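U4/U6 snRNA-associated-splicing factor PRP24 (Saccharomyces cerevisiae, PDB 4N0T) binds U6 snRNA, promotes the annealing of U6 with U4 snRNA and serves as a recycling factor of the yeast spliceosome. Local coordinates at residues 41-44 with 45-49; 133-136 with 137-140; 184-187 with 188-191; 209-212 with 213-216. All blocks are in the same frame, centred on the assembly; numbering follows the deposited sequence.

Four local contacts in three successive RNA recognition motifs make a worked example of how one fold organises its connections. In chain order, contact 1 joins strands 35-42 and 49-55 of the first motif, contact 2 starts helix 136-146 of the second, and contacts 3 and 4 both belong to the third. The first two have centres about 15 Å apart without touching, on one side of the chain's centre; contact 3 lies across it, the centres of contacts 1 and 3 about 66 Å apart. Contacts 3 and 4, with centres about 10 Å apart, do touch: Leu190 packs on Ile210 and Gln214. Contacts 3 and 4 both meet RNA, whereas the nearest atoms of contacts 1 and 2 lie about 17 and 10 Å from it.

Contact 1 of 4, residues 41-44 with 45-49; sequences ADSL and KKNFR
Ser43 OG is held by two groups: it donates to Asn47 OD1 at 2.8 Å, approaching from above the amide carbonyl plane, and accepts a weak bond from Phe48 N at 3.3 Å. The hydroxyl lies between its own backbone N and carbonyl carbon (chi1 66°), which brings OG to both partners. Ser43 CB stands 3.5 Å from the centroid of the Phe48 ring and almost on the ring normal, a CH-pi contact over one face. Of the backbone bonds, Ser43 N to Phe48 O joins the two arms, while Lys46 N to Ser43 O, at 3.1 Å, closes a type I beta turn from Ser43 to Lys46. This is the connection between strands 35-42 and 49-55 of an RNA recognition motif, where Asp42 and Arg49 form an antiparallel non-hydrogen-bonded pair. Their side chains diverge at CB, yet the ends meet, and the carboxylate serves two cations. OD1 of Asp42 takes Arg49 NE at 2.8 Å, a salt bridge whose hydrogen bond is weak, with the carboxylate and guanidinium planes 52° apart. OD2 of Asp42 forms a second, longer salt bridge with Lys46 NZ (3.6 Å), completing a network of Asp42, Lys46 and Arg49. The same ammonium donates to a water that in turn donates to Ser43 O. Arg49 NH1 has a further partner in Tyr20 O, while the Phe48 ring meets Phe50 edge-to-face.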
loop_
_atom_site.group_PDB
_atom_site.type_symbol
_atom_site.label_atom_id
_atom_site.label_comp_id
_atom_site.label_asym_id
_atom_site.label_seq_id
_atom_site.Cartn_x
_atom_site.Cartn_y
_atom_site.Cartn_z
ATOM N N ALA A 41 -7.150 -3.324 24.233
ATOM C CA ALA A 41 -7.743 -1.995 24.053
ATOM C C ALA A 41 -8.720 -1.715 25.182
ATOM O O ALA A 41 -9.403 -2.626 25.661
ATOM C CB ALA A 41 -8.462 -1.901 22.724
ATOM N N ASP A 42 -8.803 -0.453 25.591
ATOM C CA ASP A 42 -9.767 -0.053 26.601
ATOM C C ASP A 42 -11.178 -0.145 26.051
ATOM O O ASP A 42 -11.413 0.103 24.860
ATOM C CB ASP A 42 -9.516 1.394 27.034
ATOM C CG ASP A 42 -8.288 1.548 27.905
ATOM O OD1 ASP A 42 -7.822 0.543 28.485
ATOM O OD2 ASP A 42 -7.804 2.694 28.025
ATOM N N SER A 43 -12.132 -0.482 26.917
ATOM C CA SER A 43 -13.534 -0.352 26.543
ATOM C C SER A 43 -13.852 1.132 26.360
ATOM O O SER A 43 -13.047 1.994 26.732
ATOM C CB SER A 43 -14.438 -0.936 27.621
ATOM O OG SER A 43 -14.338 -0.168 28.801
ATOM N N LEU A 44 -15.024 1.419 25.795
ATOM C CA LEU A 44 -15.437 2.792 25.499
ATOM C C LEU A 44 -15.384 3.689 26.730
ATOM O O LEU A 44 -14.928 4.837 26.655
ATOM C CB LEU A 44 -16.856 2.801 24.928
ATOM C CG LEU A 44 -16.999 2.526 23.438
ATOM C CD1 LEU A 44 -18.464 2.453 23.032
ATOM C CD2 LEU A 44 -16.279 3.610 22.656
ATOM N N LYS A 45 -15.841 3.162 27.862
ATOM C CA LYS A 45 -15.896 3.950 29.093
ATOM C C LYS A 45 -14.769 3.617 30.069
ATOM O O LYS A 45 -14.790 4.046 31.226
ATOM C CB LYS A 45 -17.257 3.780 29.759
ATOM C CG LYS A 45 -18.419 4.177 28.855
ATOM C CD LYS A 45 -19.716 4.292 29.657
ATOM C CE LYS A 45 -20.896 4.687 28.778
ATOM N NZ LYS A 45 -22.176 4.706 29.547
ATOM N N LYS A 46 -13.791 2.852 29.585
ATOM C CA LYS A 46 -12.576 2.498 30.329
ATOM C C LYS A 46 -12.816 1.665 31.591
ATOM O O LYS A 46 -11.946 1.600 32.457
ATOM C CB LYS A 46 -11.751 3.745 30.684
ATOM C CG LYS A 46 -11.715 4.829 29.611
ATOM C CD LYS A 46 -10.486 4.715 28.725
ATOM C CE LYS A 46 -10.430 5.853 27.710
ATOM N NZ LYS A 46 -9.453 5.552 26.626
ATOM N N ASN A 47 -13.969 1.015 31.690
ATOM C CA ASN A 47 -14.255 0.191 32.870
ATOM C C ASN A 47 -13.648 -1.219 32.801
ATOM O O ASN A 47 -13.494 -1.901 33.826
ATOM C CB ASN A 47 -15.761 0.127 33.149
ATOM C CG ASN A 47 -16.589 -0.053 31.886
ATOM O OD1 ASN A 47 -16.186 0.353 30.790
ATOM N ND2 ASN A 47 -17.766 -0.654 32.038
ATOM N N PHE A 48 -13.309 -1.655 31.589
ATOM C CA PHE A 48 -12.676 -2.957 31.399
ATOM C C PHE A 48 -11.829 -2.934 30.126
ATOM O O PHE A 48 -11.747 -1.907 29.451
ATOM C CB PHE A 48 -13.724 -4.084 31.346
ATOM C CG PHE A 48 -14.633 -4.026 30.145
ATOM C CD1 PHE A 48 -14.265 -4.622 28.934
ATOM C CD2 PHE A 48 -15.861 -3.394 30.229
ATOM C CE1 PHE A 48 -15.108 -4.566 27.835
ATOM C CE2 PHE A 48 -16.705 -3.346 29.145
ATOM C CZ PHE A 48 -16.328 -3.932 27.937
ATOM N N ARG A 49 -11.190 -4.051 29.793
ATOM C CA ARG A 49 -10.422 -4.094 28.547
ATOM C C ARG A 49 -10.812 -5.252 27.641
ATOM O O ARG A 49 -11.250 -6.309 28.107
ATOM C CB ARG A 49 -8.918 -4.140 28.830
ATOM C CG ARG A 49 -8.435 -2.999 29.715
ATOM C CD ARG A 49 -6.930 -2.836 29.664
ATOM N NE ARG A 49 -6.516 -1.896 28.623
ATOM C CZ ARG A 49 -5.253 -1.688 28.260
ATOM N NH1 ARG A 49 -4.274 -2.365 28.842
ATOM N NH2 ARG A 49 -4.968 -0.815 27.303
HETATM O O HOH W 1 -11.725 3.992 25.362
#

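Contact 2 of 4, residues 133-136 with 137-140; sequences VTSK and EDAR
Ser135 and Asp138 meet at the start of helix 136-146, where Ser135 is the N-cap. The capping bond runs from Asp138 N to Ser135 OG, at 2.9 Å and nearly straight (164°). Ser135 holds its hydroxyl between backbone N and carbonyl carbon (chi1 76°), which brings the oxygen within reach of the NH of Asp138. Its own backbone N is buried with no partner in the model. Without the hydroxyl, as with an alanine here, Asp138 N would probably lose its side-chain cap and the neighbouring water one of its two partners.

Backbone bonds carry the helix onward: Ala139 N donates to Ser135 O at 3.0 Å, and Arg140 N to Lys136 O at 2.9 Å. Water extends the polar contact around Asp138. One molecule accepts from Thr134 N and donates to Asp138 OD2; another lies 2.7 Å from Ser135 OG and gives a weak bond to Asp138 OD1.

The apolar contact is made by two buried residues: Val133 CG2 lies 3.9 Å from Ala139 CB, and, like Asp138, Val133 touches Val110. In this RNA recognition motif, the packing joins the segment after strand 128-133 to helix 136-146.

Among the charged chains, extended Lys136 runs alongside Arg140, pointing the same way, while its NZ forms a salt bridge with Glu84. The Asp138 carboxylate, set beside the first turn, would probably interact favourably with the helix dipole, and the Glu84 partner is likely to ease the proximity of the two cations.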
loop_
_atom_site.group_PDB
_atom_site.type_symbol
_atom_site.label_atom_id
_atom_site.label_comp_id
_atom_site.label_asym_id
_atom_site.label_seq_id
_atom_site.Cartn_x
_atom_site.Cartn_y
_atom_site.Cartn_z
ATOM N N VAL A 133 -12.688 -4.807 14.967
ATOM C CA VAL A 133 -13.444 -4.162 16.042
ATOM C C VAL A 133 -13.982 -5.228 16.991
ATOM O O VAL A 133 -13.611 -6.398 16.872
ATOM C CB VAL A 133 -14.552 -3.248 15.483
ATOM C CG1 VAL A 133 -13.918 -2.146 14.681
ATOM C CG2 VAL A 133 -15.549 -4.035 14.621
ATOM N N THR A 134 -14.822 -4.841 17.954
ATOM C CA THR A 134 -15.196 -5.781 19.006
ATOM C C THR A 134 -16.548 -6.473 18.832
ATOM O O THR A 134 -16.878 -7.385 19.598
ATOM C CB THR A 134 -15.178 -5.108 20.387
ATOM O OG1 THR A 134 -16.164 -4.069 20.417
ATOM C CG2 THR A 134 -13.815 -4.517 20.671
ATOM N N SER A 135 -17.348 -6.033 17.865
ATOM C CA SER A 135 -18.636 -6.687 17.607
ATOM C C SER A 135 -19.089 -6.563 16.156
ATOM O O SER A 135 -18.658 -5.655 15.447
ATOM C CB SER A 135 -19.726 -6.117 18.522
ATOM O OG SER A 135 -20.138 -4.834 18.068
ATOM N N LYS A 136 -19.958 -7.473 15.720
ATOM C CA LYS A 136 -20.528 -7.388 14.373
ATOM C C LYS A 136 -21.313 -6.087 14.225
ATOM O O LYS A 136 -21.297 -5.447 13.168
ATOM C CB LYS A 136 -21.431 -8.590 14.078
ATOM C CG LYS A 136 -22.277 -8.421 12.815
ATOM C CD LYS A 136 -23.192 -9.623 12.572
ATOM C CE LYS A 136 -23.744 -9.608 11.144
ATOM N NZ LYS A 136 -24.201 -10.962 10.711
ATOM N N GLU A 137 -21.977 -5.689 15.308
ATOM C CA GLU A 137 -22.723 -4.439 15.343
ATOM C C GLU A 137 -21.835 -3.223 15.068
ATOM O O GLU A 137 -22.177 -2.369 14.239
ATOM C CB GLU A 137 -23.457 -4.301 16.685
ATOM C CG GLU A 137 -24.658 -5.240 16.829
ATOM C CD GLU A 137 -24.280 -6.723 16.935
ATOM O OE1 GLU A 137 -23.224 -7.044 17.537
ATOM O OE2 GLU A 137 -25.043 -7.570 16.408
ATOM N N ASP A 138 -20.690 -3.146 15.736
ATOM C CA ASP A 138 -19.766 -2.040 15.506
ATOM C C ASP A 138 -19.258 -2.094 14.052
ATOM O O ASP A 138 -19.131 -1.060 13.398
ATOM C CB ASP A 138 -18.593 -2.090 16.487
ATOM C CG ASP A 138 -18.897 -1.389 17.807
ATOM O OD1 ASP A 138 -20.091 -1.148 18.090
ATOM O OD2 ASP A 138 -17.946 -1.080 18.560
ATOM N N ALA A 139 -18.982 -3.298 13.558
ATOM C CA ALA A 139 -18.502 -3.424 12.179
ATOM C C ALA A 139 -19.550 -2.870 11.208
ATOM O O ALA A 139 -19.225 -2.063 10.334
ATOM C CB ALA A 139 -18.164 -4.877 11.837
ATOM N N ARG A 140 -20.806 -3.283 11.362
ATOM C CA ARG A 140 -21.859 -2.759 10.479
ATOM C C ARG A 140 -22.029 -1.247 10.631
ATOM O O ARG A 140 -22.347 -0.550 9.663
ATOM C CB ARG A 140 -23.198 -3.467 10.721
ATOM C CG ARG A 140 -23.215 -4.941 10.313
ATOM C CD ARG A 140 -22.999 -5.139 8.811
ATOM N NE ARG A 140 -23.042 -6.554 8.438
ATOM C CZ ARG A 140 -22.783 -7.020 7.218
ATOM N NH1 ARG A 140 -22.455 -6.186 6.239
ATOM N NH2 ARG A 140 -22.845 -8.324 6.973
HETATM O O HOH W 2 -15.718 -2.252 18.522
HETATM O O HOH W 3 -20.625 -3.420 20.260
#

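Contact 3 of 4, residues 184-187 with 188-191; sequences NLST and ELLD. With nucleotides of chain B.
Leu185 points into the turn and sends its two methyls to different leucines. CD2 of Leu185 meets Leu189 CB at 3.9 Å, the two side chains slanting across one another; CD1 of Leu185 reaches Leu190 CD1, also at 3.9 Å, with those chains at about a right angle. Ser186 lies beside this group, its OG 3.2 Å from Leu189 CG and accepting a weak bond from Leu189 N. Ser186 O receives a second weak bond from that NH, while Leu190 N donates to Thr187 O from above the carbonyl plane. The turn leads from strand 179-185 to helix 192-199 of the third RNA recognition motif, and Asn184 with Leu185 forms a G1 beta bulge opposite Cys222. Asn184, which takes no part in the leucine cluster, reaches RNA. With CG anti to the carbonyl carbon (chi1 -68°), its amide is extended between two nucleotides: ND2 of Asn184 donates to O2 of C63 of chain B at 2.9 Å, and OD1 accepts a weak bond from N6 of A11 of chain B at 3.1 Å. A leucine in its place would probably leave both base atoms without these partners. Leu190 is the centre of an inverse gamma turn, and after it Asp191 OD2 caps the helix at Leu194 N.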
loop_
_atom_site.group_PDB
_atom_site.type_symbol
_atom_site.label_atom_id
_atom_site.label_comp_id
_atom_site.label_asym_id
_atom_site.label_seq_id
_atom_site.Cartn_x
_atom_site.Cartn_y
_atom_site.Cartn_z
ATOM N N ASN A 184 5.990 3.051 -31.888
ATOM C CA ASN A 184 6.606 3.494 -33.133
ATOM C C ASN A 184 5.630 3.646 -34.273
ATOM O O ASN A 184 5.998 3.503 -35.434
ATOM C CB ASN A 184 7.772 2.585 -33.525
ATOM C CG ASN A 184 8.941 2.717 -32.581
ATOM O OD1 ASN A 184 9.056 3.715 -31.836
ATOM N ND2 ASN A 184 9.816 1.704 -32.579
ATOM N N LEU A 185 4.381 3.960 -33.949
ATOM C CA LEU A 185 3.447 4.370 -34.989
ATOM C C LEU A 185 3.881 5.734 -35.514
ATOM O O LEU A 185 4.470 6.523 -34.780
ATOM C CB LEU A 185 2.047 4.485 -34.391
ATOM C CG LEU A 185 1.352 3.180 -33.994
ATOM C CD1 LEU A 185 0.206 3.480 -33.005
ATOM C CD2 LEU A 185 0.808 2.465 -35.227
ATOM N N SER A 186 3.598 6.028 -36.782
ATOM C CA SER A 186 3.760 7.403 -37.253
ATOM C C SER A 186 2.510 8.183 -36.867
ATOM O O SER A 186 1.491 7.581 -36.532
ATOM C CB SER A 186 3.907 7.424 -38.765
ATOM O OG SER A 186 2.771 6.834 -39.375
ATOM N N THR A 187 2.565 9.512 -36.943
ATOM C CA THR A 187 1.366 10.314 -36.670
ATOM C C THR A 187 0.226 9.945 -37.614
ATOM O O THR A 187 -0.928 9.878 -37.201
ATOM C CB THR A 187 1.627 11.827 -36.742
ATOM O OG1 THR A 187 2.220 12.144 -38.005
ATOM C CG2 THR A 187 2.548 12.280 -35.613
ATOM N N GLU A 188 0.552 9.695 -38.881
ATOM C CA GLU A 188 -0.448 9.275 -39.858
ATOM C C GLU A 188 -1.187 7.998 -39.435
ATOM O O GLU A 188 -2.384 7.857 -39.683
ATOM C CB GLU A 188 0.189 9.104 -41.251
ATOM C CG GLU A 188 -0.415 7.984 -42.097
ATOM C CD GLU A 188 -0.227 8.190 -43.596
ATOM O OE1 GLU A 188 0.934 8.296 -44.052
ATOM O OE2 GLU A 188 -1.248 8.243 -44.320
ATOM N N LEU A 189 -0.475 7.088 -38.771
ATOM C CA LEU A 189 -1.036 5.798 -38.377
ATOM C C LEU A 189 -1.694 5.836 -37.007
ATOM O O LEU A 189 -2.331 4.864 -36.595
ATOM C CB LEU A 189 0.065 4.731 -38.348
ATOM C CG LEU A 189 0.694 4.375 -39.696
ATOM C CD1 LEU A 189 1.861 3.417 -39.486
ATOM C CD2 LEU A 189 -0.332 3.764 -40.639
ATOM N N LEU A 190 -1.508 6.943 -36.294
ATOM C CA LEU A 190 -2.068 7.090 -34.953
ATOM C C LEU A 190 -3.540 7.431 -35.082
ATOM O O LEU A 190 -3.957 8.573 -34.890
ATOM C CB LEU A 190 -1.311 8.155 -34.158
ATOM C CG LEU A 190 -1.634 8.215 -32.661
ATOM C CD1 LEU A 190 -1.192 6.931 -31.932
ATOM C CD2 LEU A 190 -1.006 9.429 -32.015
ATOM N N ASP A 191 -4.326 6.416 -35.411
ATOM C CA ASP A 191 -5.719 6.598 -35.767
ATOM C C ASP A 191 -6.505 5.409 -35.245
ATOM O O ASP A 191 -6.230 4.262 -35.616
ATOM C CB ASP A 191 -5.844 6.698 -37.283
ATOM C CG ASP A 191 -7.276 6.714 -37.744
ATOM O OD1 ASP A 191 -7.888 7.802 -37.733
ATOM O OD2 ASP A 191 -7.793 5.637 -38.109
ATOM P P A B 11 9.868 11.604 -30.900
ATOM O OP1 A B 11 9.471 10.252 -31.375
ATOM O OP2 A B 11 9.177 12.784 -31.467
ATOM O "O5'" A B 11 9.806 11.657 -29.312
ATOM C "C5'" A B 11 8.578 11.833 -28.617
ATOM C "C4'" A B 11 8.614 11.148 -27.271
ATOM O "O4'" A B 11 8.515 9.715 -27.478
ATOM C "C3'" A B 11 9.885 11.368 -26.449
ATOM O "O3'" A B 11 9.556 11.310 -25.062
ATOM C "C2'" A B 11 10.715 10.136 -26.782
ATOM O "O2'" A B 11 11.651 9.797 -25.782
ATOM C "C1'" A B 11 9.631 9.071 -26.901
ATOM N N9 A B 11 9.932 7.913 -27.746
ATOM C C8 A B 11 9.902 7.848 -29.115
ATOM N N7 A B 11 10.145 6.644 -29.575
ATOM C C5 A B 11 10.310 5.864 -28.445
ATOM C C6 A B 11 10.581 4.496 -28.269
ATOM N N6 A B 11 10.724 3.632 -29.278
ATOM N N1 A B 11 10.688 4.030 -27.004
ATOM C C2 A B 11 10.535 4.899 -25.994
ATOM N N3 A B 11 10.268 6.208 -26.030
ATOM C C4 A B 11 10.169 6.631 -27.307
ATOM P P C B 63 15.024 -5.637 -30.341
ATOM O OP1 C B 63 15.598 -6.716 -31.177
ATOM O OP2 C B 63 15.798 -5.012 -29.243
ATOM O "O5'" C B 63 14.602 -4.460 -31.322
ATOM C "C5'" C B 63 13.787 -4.717 -32.449
ATOM C "C4'" C B 63 13.401 -3.434 -33.122
ATOM O "O4'" C B 63 12.556 -2.643 -32.243
ATOM C "C3'" C B 63 14.549 -2.496 -33.438
ATOM O "O3'" C B 63 15.304 -2.888 -34.570
ATOM C "C2'" C B 63 13.831 -1.164 -33.596
ATOM O "O2'" C B 63 13.155 -1.119 -34.848
ATOM C "C1'" C B 63 12.782 -1.267 -32.485
ATOM N N1 C B 63 13.220 -0.623 -31.221
ATOM C C2 C B 63 13.100 0.766 -31.114
ATOM O O2 C B 63 12.637 1.375 -32.097
ATOM N N3 C B 63 13.481 1.397 -29.975
ATOM C C4 C B 63 13.968 0.670 -28.953
ATOM N N4 C B 63 14.338 1.297 -27.835
ATOM C C5 C B 63 14.104 -0.746 -29.037
ATOM C C6 C B 63 13.719 -1.352 -30.173
#

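Contact 4 of 4, residues 209-212 with 213-216; sequences NIPA and GQKE. With nucleotides of chain B.
Gln214 crosses Pro211 obliquely in the loop that joins strands 205-209 and 222-228 of the third RNA recognition motif, with RNA close by. Gln214 CB packs against Leu190 CD2. The next atom, CG of Gln214, lies anti to the carbonyl carbon (chi1 -56°) and comes 3.3 Å from O2' of A12 of chain B. CD follows beside that same ribose hydroxyl, and from there the amide divides its duties. OE1 accepts from Cys223 N on strand 222-228, while NE2 of Gln214 donates to Pro211 O at 3.0 Å, with the acceptor 16° out of the amide plane; together the two bonds fix the amide's rotation. NE2 of Gln214 also lies 3.6 Å from Pro211 CD and 3.8 Å from Ile210 CG2. Pro211 O is held twice, because a water donates to it and in turn accepts from Gln214 N, bridging the two. Between these residues sits Gly213, whose backbone angles (phi 94°) would drive a beta carbon into Ala212 O. Pro211 also meets RNA: its CB faces O2' of A12 of chain B, and CG faces the ribose of C14 of chain B. Asn209, at the end of its strand, approaches the base of that cytidine, where ND2 of Asn209 makes a weak hydrogen bond to O2 of C14 of chain B at 3.0 Å.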
loop_
_atom_site.group_PDB
_atom_site.type_symbol
_atom_site.label_atom_id
_atom_site.label_comp_id
_atom_site.label_asym_id
_atom_site.label_seq_id
_atom_site.Cartn_x
_atom_site.Cartn_y
_atom_site.Cartn_z
ATOM N N ASN A 209 -6.637 3.355 -26.015
ATOM C CA ASN A 209 -6.202 4.583 -25.349
ATOM C C ASN A 209 -5.018 5.188 -26.090
ATOM O O ASN A 209 -3.979 4.533 -26.239
ATOM C CB ASN A 209 -5.744 4.328 -23.901
ATOM C CG ASN A 209 -6.790 3.620 -23.045
ATOM O OD1 ASN A 209 -7.925 4.069 -22.945
ATOM N ND2 ASN A 209 -6.395 2.515 -22.411
ATOM N N ILE A 210 -5.157 6.432 -26.534
ATOM C CA ILE A 210 -4.070 7.106 -27.221
ATOM C C ILE A 210 -3.659 8.313 -26.390
ATOM O O ILE A 210 -4.435 9.252 -26.235
ATOM C CB ILE A 210 -4.493 7.541 -28.640
ATOM C CG1 ILE A 210 -4.784 6.303 -29.506
ATOM C CG2 ILE A 210 -3.407 8.409 -29.282
ATOM C CD1 ILE A 210 -5.460 6.599 -30.847
ATOM N N PRO A 211 -2.448 8.275 -25.825
ATOM C CA PRO A 211 -1.953 9.411 -25.038
ATOM C C PRO A 211 -2.048 10.707 -25.852
ATOM O O PRO A 211 -1.704 10.716 -27.038
ATOM C CB PRO A 211 -0.494 9.039 -24.776
ATOM C CG PRO A 211 -0.483 7.536 -24.785
ATOM C CD PRO A 211 -1.524 7.124 -25.803
ATOM N N ALA A 212 -2.531 11.783 -25.232
ATOM C CA ALA A 212 -2.759 13.034 -25.960
ATOM C C ALA A 212 -1.462 13.782 -26.264
ATOM O O ALA A 212 -0.443 13.569 -25.599
ATOM C CB ALA A 212 -3.717 13.937 -25.183
ATOM N N GLY A 213 -1.499 14.657 -27.267
ATOM C CA GLY A 213 -0.378 15.544 -27.537
ATOM C C GLY A 213 0.615 15.048 -28.579
ATOM O O GLY A 213 1.545 15.769 -28.946
ATOM N N GLN A 214 0.427 13.824 -29.065
ATOM C CA GLN A 214 1.412 13.210 -29.957
ATOM C C GLN A 214 1.392 13.749 -31.389
ATOM O O GLN A 214 2.445 13.932 -32.009
ATOM C CB GLN A 214 1.249 11.688 -29.957
ATOM C CG GLN A 214 1.338 11.063 -28.557
ATOM C CD GLN A 214 1.394 9.540 -28.607
ATOM O OE1 GLN A 214 2.457 8.956 -28.865
ATOM N NE2 GLN A 214 0.248 8.890 -28.369
ATOM N N LYS A 215 0.198 13.981 -31.926
ATOM C CA LYS A 215 0.081 14.549 -33.264
ATOM C C LYS A 215 0.370 16.031 -33.179
ATOM O O LYS A 215 1.029 16.619 -34.040
ATOM C CB LYS A 215 -1.332 14.350 -33.795
ATOM C CG LYS A 215 -1.615 12.953 -34.289
ATOM C CD LYS A 215 -3.081 12.809 -34.636
ATOM C CE LYS A 215 -3.329 11.500 -35.329
ATOM N NZ LYS A 215 -4.775 11.266 -35.595
ATOM N N GLU A 216 -0.137 16.617 -32.106
ATOM C CA GLU A 216 -0.090 18.047 -31.878
ATOM C C GLU A 216 1.364 18.522 -31.737
ATOM O O GLU A 216 1.707 19.633 -32.142
ATOM C CB GLU A 216 -0.944 18.382 -30.644
ATOM C CG GLU A 216 -2.436 17.911 -30.727
ATOM C CD GLU A 216 -2.644 16.381 -30.598
ATOM O OE1 GLU A 216 -1.667 15.651 -30.345
ATOM O OE2 GLU A 216 -3.789 15.896 -30.760
ATOM P P A B 12 8.957 12.591 -24.302
ATOM O OP1 A B 12 9.390 13.829 -24.991
ATOM O OP2 A B 12 9.303 12.386 -22.868
ATOM O "O5'" A B 12 7.378 12.482 -24.507
ATOM C "C5'" A B 12 6.630 11.450 -23.880
ATOM C "C4'" A B 12 5.408 11.103 -24.694
ATOM O "O4'" A B 12 5.826 10.508 -25.941
ATOM C "C3'" A B 12 4.461 10.077 -24.087
ATOM O "O3'" A B 12 3.554 10.672 -23.175
ATOM C "C2'" A B 12 3.755 9.495 -25.310
ATOM O "O2'" A B 12 2.655 10.317 -25.675
ATOM C "C1'" A B 12 4.843 9.599 -26.393
ATOM N N9 A B 12 5.486 8.308 -26.716
ATOM C C8 A B 12 5.719 7.832 -27.988
ATOM N N7 A B 12 6.316 6.668 -28.016
ATOM C C5 A B 12 6.484 6.350 -26.675
ATOM C C6 A B 12 7.055 5.232 -26.053
ATOM N N6 A B 12 7.560 4.192 -26.719
ATOM N N1 A B 12 7.079 5.211 -24.697
ATOM C C2 A B 12 6.575 6.251 -24.041
ATOM N N3 A B 12 6.013 7.357 -24.514
ATOM C C4 A B 12 5.995 7.351 -25.863
ATOM P P C B 14 0.914 7.194 -18.014
ATOM O OP1 C B 14 1.679 8.471 -17.885
ATOM O OP2 C B 14 0.615 6.387 -16.794
ATOM O "O5'" C B 14 -0.493 7.475 -18.701
ATOM C "C5'" C B 14 -0.608 8.317 -19.845
ATOM C "C4'" C B 14 -1.571 7.744 -20.853
ATOM O "O4'" C B 14 -1.035 6.494 -21.355
ATOM C "C3'" C B 14 -2.952 7.361 -20.330
ATOM O "O3'" C B 14 -3.851 8.449 -20.262
ATOM C "C2'" C B 14 -3.400 6.306 -21.325
ATOM O "O2'" C B 14 -3.795 6.924 -22.548
ATOM C "C1'" C B 14 -2.087 5.589 -21.606
ATOM N N1 C B 14 -1.869 4.348 -20.820
ATOM C C2 C B 14 -2.652 3.236 -21.131
ATOM O O2 C B 14 -3.552 3.344 -21.984
ATOM N N3 C B 14 -2.426 2.071 -20.496
ATOM C C4 C B 14 -1.459 1.973 -19.580
ATOM N N4 C B 14 -1.307 0.781 -19.008
ATOM C C5 C B 14 -0.622 3.083 -19.246
ATOM C C6 C B 14 -0.854 4.238 -19.902
ATOM P P A B 15 -4.693 8.690 -18.916
ATOM O OP1 A B 15 -5.639 9.802 -19.183
ATOM O OP2 A B 15 -3.732 8.767 -17.803
ATOM O "O5'" A B 15 -5.540 7.358 -18.728
ATOM C "C5'" A B 15 -6.568 7.005 -19.638
ATOM C "C4'" A B 15 -6.904 5.541 -19.534
ATOM O "O4'" A B 15 -5.713 4.742 -19.766
ATOM C "C3'" A B 15 -7.380 5.073 -18.168
ATOM O "O3'" A B 15 -8.734 5.395 -17.927
ATOM C "C2'" A B 15 -7.104 3.577 -18.235
ATOM O "O2'" A B 15 -8.068 2.928 -19.058
ATOM C "C1'" A B 15 -5.761 3.571 -18.970
ATOM N N9 A B 15 -4.651 3.626 -18.010
ATOM C C8 A B 15 -3.963 4.725 -17.570
ATOM N N7 A B 15 -3.026 4.435 -16.692
ATOM C C5 A B 15 -3.120 3.064 -16.533
ATOM C C6 A B 15 -2.405 2.161 -15.729
ATOM N N6 A B 15 -1.429 2.537 -14.909
ATOM N N1 A B 15 -2.737 0.859 -15.816
ATOM C C2 A B 15 -3.727 0.501 -16.655
ATOM N N3 A B 15 -4.486 1.260 -17.456
ATOM C C4 A B 15 -4.116 2.548 -17.340
HETATM O O HOH W 4 -1.964 12.272 -29.631
#